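Local coordinates for uncharacterized protein YhfS (Escherichia coli, PDB 4J8L) that is of unknown function but carries covalently bound pyridoxal 5'-phosphate and may act as a cysteine synthase, at residues 310-323 with 337-350. Residues are numbered along the deposited sequence; the frame is centred on the assembly and turned at random.
With ACY (acetic acid), chain C.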
ATOM      1  N   GLU A 310      -0.048   8.572  -4.187  1.00 15.93           N
ATOM      2  CA  GLU A 310       1.073   8.007  -4.948  1.00 16.59           C
ATOM      3  C   GLU A 310       0.673   7.538  -6.351  1.00 16.34           C
ATOM      4  O   GLU A 310       1.281   6.627  -6.912  1.00 17.14           O
ATOM      5  CB  GLU A 310       1.784   6.917  -4.122  1.00 20.86           C
ATOM      6  CG  GLU A 310       2.214   7.502  -2.767  1.00 20.06           C
ATOM      7  CD  GLU A 310       3.103   6.608  -1.910  1.00 19.83           C
ATOM      8  OE1 GLU A 310       3.420   5.473  -2.307  1.00 19.03           O
ATOM      9  OE2 GLU A 310       3.471   7.068  -0.801  1.00 23.69           O
ATOM     10  N   SER A 311      -0.335   8.195  -6.919  1.00 13.88           N
ATOM     11  CA  SER A 311      -0.804   7.865  -8.257  1.00 13.70           C
ATOM     12  C   SER A 311       0.072   8.550  -9.296  1.00 12.59           C
ATOM     13  O   SER A 311       0.899   9.403  -8.974  1.00 16.50           O
ATOM     14  CB  SER A 311      -2.252   8.323  -8.456  1.00 15.28           C
ATOM     15  OG  SER A 311      -2.307   9.725  -8.669  1.00 15.03           O
ATOM     16  N   LYS A 312      -0.119   8.158 -10.549  1.00 14.32           N
ATOM     17  CA  LYS A 312       0.598   8.781 -11.664  1.00 16.30           C
ATOM     18  C   LYS A 312       0.381  10.290 -11.758  1.00 15.29           C
ATOM     19  O   LYS A 312       1.170  10.989 -12.412  1.00 16.71           O
ATOM     20  CB  LYS A 312       0.163   8.135 -12.977  1.00 17.12           C
ATOM     21  CG  LYS A 312      -1.308   8.344 -13.297  1.00 19.81           C
ATOM     22  CD  LYS A 312      -1.739   7.452 -14.474  1.00 23.44           C
ATOM     23  CE  LYS A 312      -3.257   7.418 -14.619  1.00 29.13           C
ATOM     24  NZ  LYS A 312      -3.717   6.551 -15.748  1.00 29.25           N
ATOM     25  N   TYR A 313      -0.684  10.798 -11.140  1.00 14.31           N
ATOM     26  CA  TYR A 313      -0.997  12.217 -11.209  1.00 12.50           C
ATOM     27  C   TYR A 313      -0.227  13.032 -10.184  1.00 14.16           C
ATOM     28  O   TYR A 313      -0.097  14.251 -10.323  1.00 15.26           O
ATOM     29  CB  TYR A 313      -2.484  12.463 -10.966  1.00 16.49           C
ATOM     30  CG  TYR A 313      -3.389  11.747 -11.927  1.00 16.00           C
ATOM     31  CD1 TYR A 313      -3.448  12.120 -13.257  1.00 16.88           C
ATOM     32  CD2 TYR A 313      -4.183  10.686 -11.503  1.00 14.08           C
ATOM     33  CE1 TYR A 313      -4.274  11.474 -14.141  1.00 16.91           C
ATOM     34  CE2 TYR A 313      -5.015  10.036 -12.377  1.00 16.46           C
ATOM     35  CZ  TYR A 313      -5.055  10.437 -13.701  1.00 15.61           C
ATOM     36  OH  TYR A 313      -5.872   9.795 -14.591  1.00 17.84           O
ATOM     37  N   GLU A 314       0.265  12.371  -9.143  1.00 12.33           N
ATOM     38  CA  GLU A 314       0.743  13.100  -7.980  1.00 11.57           C
ATOM     39  C   GLU A 314       2.247  13.322  -8.029  1.00 15.13           C
ATOM     40  O   GLU A 314       3.037  12.574  -7.442  1.00 14.54           O
ATOM     41  CB  GLU A 314       0.284  12.383  -6.702  1.00 13.03           C
ATOM     42  CG  GLU A 314      -1.222  12.556  -6.487  1.00 13.57           C
ATOM     43  CD  GLU A 314      -1.823  11.474  -5.608  1.00 14.33           C
ATOM     44  OE1 GLU A 314      -1.991  11.742  -4.392  1.00 14.47           O
ATOM     45  OE2 GLU A 314      -2.135  10.369  -6.116  1.00 13.97           O
ATOM     46  N   ILE A 315       2.629  14.349  -8.783  1.00 13.44           N
ATOM     47  CA  ILE A 315       4.028  14.649  -9.044  1.00 13.33           C
ATOM     48  C   ILE A 315       4.656  15.626  -8.024  1.00 13.93           C
ATOM     49  O   ILE A 315       5.688  15.304  -7.424  1.00 14.58           O
ATOM     50  CB  ILE A 315       4.210  15.077 -10.525  1.00 11.96           C
ATOM     51  CG1 ILE A 315       4.055  13.821 -11.409  1.00 16.02           C
ATOM     52  CG2 ILE A 315       5.539  15.783 -10.724  1.00 15.62           C
ATOM     53  CD1 ILE A 315       3.834  14.103 -12.880  1.00 17.33           C
ATOM     54  N   PRO A 316       4.041  16.808  -7.817  1.00 13.28           N
ATOM     55  CA  PRO A 316       4.581  17.725  -6.801  1.00 13.03           C
ATOM     56  C   PRO A 316       4.413  17.111  -5.404  1.00 13.48           C
ATOM     57  O   PRO A 316       3.627  16.178  -5.232  1.00 16.03           O
ATOM     58  CB  PRO A 316       3.692  18.974  -6.941  1.00 14.21           C
ATOM     59  CG  PRO A 316       3.054  18.868  -8.289  1.00 14.76           C
ATOM     60  CD  PRO A 316       2.855  17.385  -8.481  1.00 14.24           C
ATOM     61  N   PRO A 317       5.144  17.630  -4.415  1.00 13.85           N
ATOM     62  CA  PRO A 317       5.047  17.035  -3.077  1.00 14.61           C
ATOM     63  C   PRO A 317       3.687  17.323  -2.457  1.00 15.47           C
ATOM     64  O   PRO A 317       3.114  18.393  -2.695  1.00 15.49           O
ATOM     65  CB  PRO A 317       6.147  17.771  -2.300  1.00 15.22           C
ATOM     66  CG  PRO A 317       6.223  19.121  -2.966  1.00 15.51           C
ATOM     67  CD  PRO A 317       6.004  18.828  -4.437  1.00 16.04           C
ATOM     68  N   LEU A 318       3.187  16.379  -1.659  1.00 13.37           N
ATOM     69  CA  LEU A 318       1.949  16.574  -0.915  1.00 13.66           C
ATOM     70  C   LEU A 318       2.289  17.124   0.470  1.00 15.32           C
ATOM     71  O   LEU A 318       3.079  16.515   1.185  1.00 17.38           O
ATOM     72  CB  LEU A 318       1.220  15.242  -0.765  1.00 14.20           C
ATOM     73  CG  LEU A 318       0.008  15.138   0.169  1.00 15.16           C
ATOM     74  CD1 LEU A 318      -1.200  15.864  -0.405  1.00 16.04           C
ATOM     75  CD2 LEU A 318      -0.302  13.661   0.394  1.00 17.91           C
ATOM     76  N   PHE A 319       1.711  18.274   0.814  1.00 13.93           N
ATOM     77  CA  PHE A 319       1.767  18.840   2.179  1.00 13.61           C
ATOM     78  C   PHE A 319       0.333  18.735   2.691  1.00 14.56           C
ATOM     79  O   PHE A 319      -0.562  19.375   2.126  1.00 16.17           O
ATOM     80  CB  PHE A 319       2.155  20.322   2.153  1.00 15.02           C
ATOM     81  CG  PHE A 319       3.635  20.604   1.964  1.00 15.32           C
ATOM     82  CD1 PHE A 319       4.379  19.976   0.969  1.00 16.44           C
ATOM     83  CD2 PHE A 319       4.256  21.574   2.746  1.00 16.10           C
ATOM     84  CE1 PHE A 319       5.729  20.290   0.791  1.00 15.06           C
ATOM     85  CE2 PHE A 319       5.595  21.891   2.585  1.00 19.21           C
ATOM     86  CZ  PHE A 319       6.339  21.253   1.599  1.00 16.26           C
ATOM     87  N   TYR A 320       0.105  17.935   3.740  1.00 15.23           N
ATOM     88  CA  TYR A 320      -1.241  17.501   4.099  1.00 16.12           C
ATOM     89  C   TYR A 320      -1.425  17.486   5.611  1.00 19.23           C
ATOM     90  O   TYR A 320      -0.455  17.437   6.363  1.00 15.64           O
ATOM     91  CB  TYR A 320      -1.483  16.082   3.552  1.00 18.08           C
ATOM     92  CG  TYR A 320      -2.933  15.661   3.412  1.00 21.47           C
ATOM     93  CD1 TYR A 320      -3.897  16.552   2.942  1.00 24.02           C
ATOM     94  CD2 TYR A 320      -3.333  14.369   3.725  1.00 24.81           C
ATOM     95  CE1 TYR A 320      -5.227  16.168   2.806  1.00 23.52           C
ATOM     96  CE2 TYR A 320      -4.658  13.973   3.595  1.00 26.52           C
ATOM     97  CZ  TYR A 320      -5.601  14.878   3.132  1.00 25.85           C
ATOM     98  OH  TYR A 320      -6.919  14.494   2.987  1.00 25.71           O
ATOM     99  N   ARG A 321      -2.680  17.513   6.043  1.00 16.47           N
ATOM    100  CA  ARG A 321      -3.000  17.334   7.451  1.00 17.65           C
ATOM    101  C   ARG A 321      -2.597  15.944   7.962  1.00 19.33           C
ATOM    102  O   ARG A 321      -2.289  15.044   7.187  1.00 18.82           O
ATOM    103  CB  ARG A 321      -4.502  17.562   7.678  1.00 24.05           C
ATOM    104  CG  ARG A 321      -5.396  16.631   6.863  1.00 30.70           C
ATOM    105  CD  ARG A 321      -6.867  17.039   6.958  1.00 43.28           C
ATOM    106  NE  ARG A 321      -7.767  15.955   6.563  1.00 46.86           N
ATOM    107  CZ  ARG A 321      -8.405  15.884   5.397  1.00 53.28           C
ATOM    108  NH1 ARG A 321      -8.254  16.838   4.486  1.00 51.16           N
ATOM    109  NH2 ARG A 321      -9.201  14.853   5.141  1.00 59.43           N
ATOM    110  N   LEU A 322      -2.609  15.781   9.281  1.00 19.32           N
ATOM    111  CA  LEU A 322      -2.343  14.486   9.900  1.00 16.97           C
ATOM    112  C   LEU A 322      -3.524  13.536   9.707  1.00 19.39           C
ATOM    113  O   LEU A 322      -4.639  13.966   9.409  1.00 22.98           O
ATOM    114  CB  LEU A 322      -2.065  14.673  11.395  1.00 20.30           C
ATOM    115  CG  LEU A 322      -0.950  15.671  11.721  1.00 22.73           C
ATOM    116  CD1 LEU A 322      -0.822  15.886  13.221  1.00 23.04           C
ATOM    117  CD2 LEU A 322       0.376  15.196  11.128  1.00 25.44           C
ATOM    118  N   SER A 323      -3.281  12.241   9.890  1.00 20.85           N
ATOM    119  CA  SER A 323      -4.322  11.247   9.676  1.00 24.10           C
ATOM    120  C   SER A 323      -5.407  11.331  10.741  1.00 22.44           C
ATOM    121  O   SER A 323      -5.163  11.794  11.864  1.00 22.75           O
ATOM    122  CB  SER A 323      -3.730   9.833   9.665  1.00 24.80           C
ATOM    123  OG  SER A 323      -3.348   9.430  10.966  1.00 23.93           O
ATOM    124  N   ALA A 337       1.574  20.175  13.515  1.00 24.32           N
ATOM    125  CA  ALA A 337       2.333  19.253  12.662  1.00 19.36           C
ATOM    126  C   ALA A 337       1.613  18.895  11.373  1.00 18.00           C
ATOM    127  O   ALA A 337       0.381  18.948  11.300  1.00 19.24           O
ATOM    128  CB  ALA A 337       2.683  17.993  13.441  1.00 21.44           C
ATOM    129  N   ILE A 338       2.395  18.523  10.362  1.00 17.03           N
ATOM    130  CA  ILE A 338       1.861  18.186   9.052  1.00 16.68           C
ATOM    131  C   ILE A 338       2.543  16.930   8.518  1.00 18.27           C
ATOM    132  O   ILE A 338       3.598  16.534   9.018  1.00 15.49           O
ATOM    133  CB  ILE A 338       2.085  19.333   8.049  1.00 18.62           C
ATOM    134  CG1 ILE A 338       3.582  19.580   7.838  1.00 18.17           C
ATOM    135  CG2 ILE A 338       1.387  20.606   8.553  1.00 17.21           C
ATOM    136  CD1 ILE A 338       3.896  20.500   6.655  1.00 17.52           C
ATOM    137  N   ARG A 339       1.931  16.309   7.512  1.00 15.37           N
ATOM    138  CA  ARG A 339       2.576  15.231   6.763  1.00 13.67           C
ATOM    139  C   ARG A 339       3.104  15.759   5.436  1.00 15.82           C
ATOM    140  O   ARG A 339       2.448  16.565   4.781  1.00 15.63           O
ATOM    141  CB  ARG A 339       1.597  14.090   6.474  1.00 13.71           C
ATOM    142  CG  ARG A 339       1.343  13.165   7.661  1.00 17.66           C
ATOM    143  CD  ARG A 339       0.390  12.029   7.285  1.00 19.32           C
ATOM    144  NE  ARG A 339      -0.971  12.510   7.046  1.00 17.87           N
ATOM    145  CZ  ARG A 339      -2.003  11.732   6.734  1.00 19.15           C
ATOM    146  NH1 ARG A 339      -1.843  10.414   6.620  1.00 19.97           N
ATOM    147  NH2 ARG A 339      -3.199  12.267   6.533  1.00 17.52           N
ATOM    148  N   ILE A 340       4.287  15.295   5.044  1.00 15.53           N
ATOM    149  CA  ILE A 340       4.826  15.612   3.722  1.00 12.08           C
ATOM    150  C   ILE A 340       5.221  14.343   2.984  1.00 14.11           C
ATOM    151  O   ILE A 340       6.042  13.569   3.480  1.00 14.58           O
ATOM    152  CB  ILE A 340       6.065  16.520   3.797  1.00 12.69           C
ATOM    153  CG1 ILE A 340       5.720  17.853   4.453  1.00 15.18           C
ATOM    154  CG2 ILE A 340       6.599  16.815   2.381  1.00 15.84           C
ATOM    155  CD1 ILE A 340       6.917  18.767   4.596  1.00 19.19           C
ATOM    156  N   ASN A 341       4.617  14.129   1.816  1.00 13.17           N
ATOM    157  CA  ASN A 341       5.027  13.044   0.926  1.00 11.89           C
ATOM    158  C   ASN A 341       5.681  13.709  -0.275  1.00 12.44           C
ATOM    159  O   ASN A 341       4.998  14.342  -1.086  1.00 15.96           O
ATOM    160  CB  ASN A 341       3.815  12.223   0.499  1.00 13.38           C
ATOM    161  CG  ASN A 341       4.197  10.970  -0.284  1.00 18.89           C
ATOM    162  OD1 ASN A 341       5.208  10.945  -0.982  1.00 18.79           O
ATOM    163  ND2 ASN A 341       3.377   9.928  -0.169  1.00 18.42           N
ATOM    164  N   PRO A 342       7.009  13.592  -0.382  1.00 14.07           N
ATOM    165  CA  PRO A 342       7.722  14.300  -1.456  1.00 14.23           C
ATOM    166  C   PRO A 342       7.281  13.916  -2.871  1.00 15.87           C
ATOM    167  O   PRO A 342       7.554  14.676  -3.797  1.00 15.20           O
ATOM    168  CB  PRO A 342       9.177  13.875  -1.242  1.00 15.57           C
ATOM    169  CG  PRO A 342       9.256  13.547   0.225  1.00 15.97           C
ATOM    170  CD  PRO A 342       7.939  12.880   0.515  1.00 14.03           C
ATOM    171  N   ASN A 343       6.641  12.762  -3.044  1.00 14.24           N
ATOM    172  CA  ASN A 343       6.295  12.313  -4.382  1.00 15.02           C
ATOM    173  C   ASN A 343       7.523  12.370  -5.294  1.00 17.62           C
ATOM    174  O   ASN A 343       8.557  11.824  -4.931  1.00 16.76           O
ATOM    175  CB  ASN A 343       5.090  13.078  -4.943  1.00 14.09           C
ATOM    176  CG  ASN A 343       3.790  12.700  -4.234  1.00 16.21           C
ATOM    177  OD1 ASN A 343       3.579  11.535  -3.897  1.00 17.26           O
ATOM    178  ND2 ASN A 343       2.918  13.679  -4.007  1.00 13.69           N
ATOM    179  N   ARG A 344       7.436  13.066  -6.425  1.00 14.85           N
ATOM    180  CA  ARG A 344       8.538  13.059  -7.395  1.00 15.99           C
ATOM    181  C   ARG A 344       9.514  14.228  -7.212  1.00 16.68           C
ATOM    182  O   ARG A 344      10.450  14.384  -8.014  1.00 18.00           O
ATOM    183  CB  ARG A 344       8.007  13.077  -8.836  1.00 17.80           C
ATOM    184  CG  ARG A 344       6.924  12.044  -9.141  1.00 17.83           C
ATOM    185  CD  ARG A 344       7.486  10.636  -9.389  1.00 24.03           C
ATOM    186  NE  ARG A 344       8.015   9.987  -8.182  1.00 18.38           N
ATOM    187  CZ  ARG A 344       7.274   9.500  -7.191  1.00 21.68           C
ATOM    188  NH1 ARG A 344       7.863   8.919  -6.155  1.00 22.00           N
ATOM    189  NH2 ARG A 344       5.952   9.604  -7.219  1.00 23.43           N
ATOM    190  N   SER A 345       9.288  15.038  -6.185  1.00 17.12           N
ATOM    191  CA  SER A 345      10.122  16.219  -5.945  1.00 16.66           C
ATOM    192  C   SER A 345      11.417  15.869  -5.217  1.00 16.98           C
ATOM    193  O   SER A 345      11.578  14.767  -4.688  1.00 16.97           O
ATOM    194  CB  SER A 345       9.351  17.261  -5.136  1.00 16.62           C
ATOM    195  OG  SER A 345       9.180  16.835  -3.801  1.00 15.32           O
ATOM    196  N   GLY A 346      12.341  16.824  -5.201  1.00 18.32           N
ATOM    197  CA  GLY A 346      13.579  16.693  -4.456  1.00 16.22           C
ATOM    198  C   GLY A 346      13.502  17.444  -3.140  1.00 16.24           C
ATOM    199  O   GLY A 346      12.574  18.217  -2.896  1.00 18.02           O
ATOM    200  N   GLU A 347      14.482  17.199  -2.283  1.00 17.84           N
ATOM    201  CA  GLU A 347      14.434  17.730  -0.930  1.00 18.69           C
ATOM    202  C   GLU A 347      14.610  19.237  -0.921  1.00 20.00           C
ATOM    203  O   GLU A 347      14.051  19.928  -0.065  1.00 18.52           O
ATOM    204  CB  GLU A 347      15.476  17.048  -0.039  1.00 19.84           C
ATOM    205  CG  GLU A 347      16.930  17.278  -0.457  1.00 19.45           C
ATOM    206  CD  GLU A 347      17.441  16.275  -1.489  1.00 21.96           C
ATOM    207  OE1 GLU A 347      16.621  15.567  -2.117  1.00 21.50           O
ATOM    208  OE2 GLU A 347      18.671  16.191  -1.655  1.00 22.72           O
ATOM    209  N   GLU A 348      15.373  19.761  -1.871  1.00 22.31           N
ATOM    210  CA  GLU A 348      15.585  21.202  -1.882  1.00 22.73           C
ATOM    211  C   GLU A 348      14.293  21.946  -2.213  1.00 19.70           C
ATOM    212  O   GLU A 348      14.043  23.036  -1.686  1.00 20.62           O
ATOM    213  CB  GLU A 348      16.723  21.592  -2.824  1.00 24.36           C
ATOM    214  CG  GLU A 348      18.069  20.970  -2.475  1.00 35.10           C
ATOM    215  CD  GLU A 348      18.637  21.442  -1.140  1.00 48.94           C
ATOM    216  OE1 GLU A 348      18.107  22.413  -0.555  1.00 52.50           O
ATOM    217  OE2 GLU A 348      19.626  20.835  -0.676  1.00 56.25           O
ATOM    218  N   THR A 349      13.467  21.350  -3.069  1.00 18.60           N
ATOM    219  CA  THR A 349      12.157  21.913  -3.385  1.00 19.10           C
ATOM    220  C   THR A 349      11.242  21.897  -2.163  1.00 20.27           C
ATOM    221  O   THR A 349      10.567  22.880  -1.869  1.00 18.56           O
ATOM    222  CB  THR A 349      11.488  21.149  -4.547  1.00 16.87           C
ATOM    223  OG1 THR A 349      12.188  21.437  -5.762  1.00 17.52           O
ATOM    224  CG2 THR A 349      10.023  21.543  -4.714  1.00 17.76           C
ATOM    225  N   VAL A 350      11.217  20.780  -1.444  1.00 16.90           N
ATOM    226  CA  VAL A 350      10.364  20.691  -0.262  1.00 16.24           C
ATOM    227  C   VAL A 350      10.814  21.703   0.786  1.00 18.77           C
ATOM    228  O   VAL A 350       9.985  22.401   1.392  1.00 20.05           O
ATOM    229  CB  VAL A 350      10.361  19.270   0.334  1.00 16.58           C
ATOM    230  CG1 VAL A 350       9.619  19.246   1.670  1.00 16.94           C
ATOM    231  CG2 VAL A 350       9.717  18.292  -0.647  1.00 18.38           C
TER
HETATM  232  C   ACY C 402      -0.275  10.574  11.159  1.00 25.06           C
HETATM  233  O   ACY C 402      -0.731   9.412  11.263  1.00 23.08           O
HETATM  234  OXT ACY C 402      -0.855  11.506  10.566  1.00 24.16           O
HETATM  235  CH3 ACY C 402       1.044  10.870  11.803  1.00 23.44           C
HETATM  236  O   HOH W   1       1.340  10.735  -2.619  1.00 17.10           O
HETATM  237  O   HOH W   2       4.067  10.429  -9.510  1.00 26.93           O
HETATM  238  O   HOH W   3       0.062  13.105  -3.096  1.00 15.25           O
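Arg339 takes the backbone carbonyl of Arg321 side-on: NE lies 2.9 Å and NH2 3.0 Å from Arg321 O, which sits in the guanidinium plane, while NH1 is satisfied by Ala276 O. The bend at chi3 (-69°) turns the planar group back toward this acceptor and lays it beside the Tyr320 ring, the two planes 23° apart. Replacing this arginine by alanine removes three donor nitrogens, which would probably leave Arg321 O and Ala276 O without these partners and uncover one flank of the tyrosine. Ser323 N, over one guanidinium face and itself a donor, bonds nearly straight (177°) to OXT of a bound acetic acid, probably from the crystallisation liquor, at 2.6 Å; Ser323 OG bonds to its atom O, also at 2.6 Å.

Next to this grip, reciprocal backbone bonds join Leu318 to Asn341 and Tyr320 to Arg339, hydrogen-bonded antiparallel pairs that set strand 318-320 at the edge of the four-stranded sheet in the C-terminal domain. Phe319 and Ile340 form the intervening non-hydrogen-bonded pair, with Ile340 CD1 4.0 Å from the Phe319 ring centroid in a CH-pi contact.

Beyond the strands, Asn343 ND2 donates to Pro316 O (2.9 Å) and to water 3, and its OD1 accepts from water 1. Arg344 N donates to Ile315 O (3.0 Å). Asn341, last of its strand, splits its amide: OD1 takes Asn343 N in an Asx turn, while ND2 approaches the anti lone pair of Glu310 OE2 (2.9 Å), carboxylate and amide planes almost perpendicular. OE2 also bonds to Ser278 OG, and OE1 forms a salt bridge with Lys177 NZ.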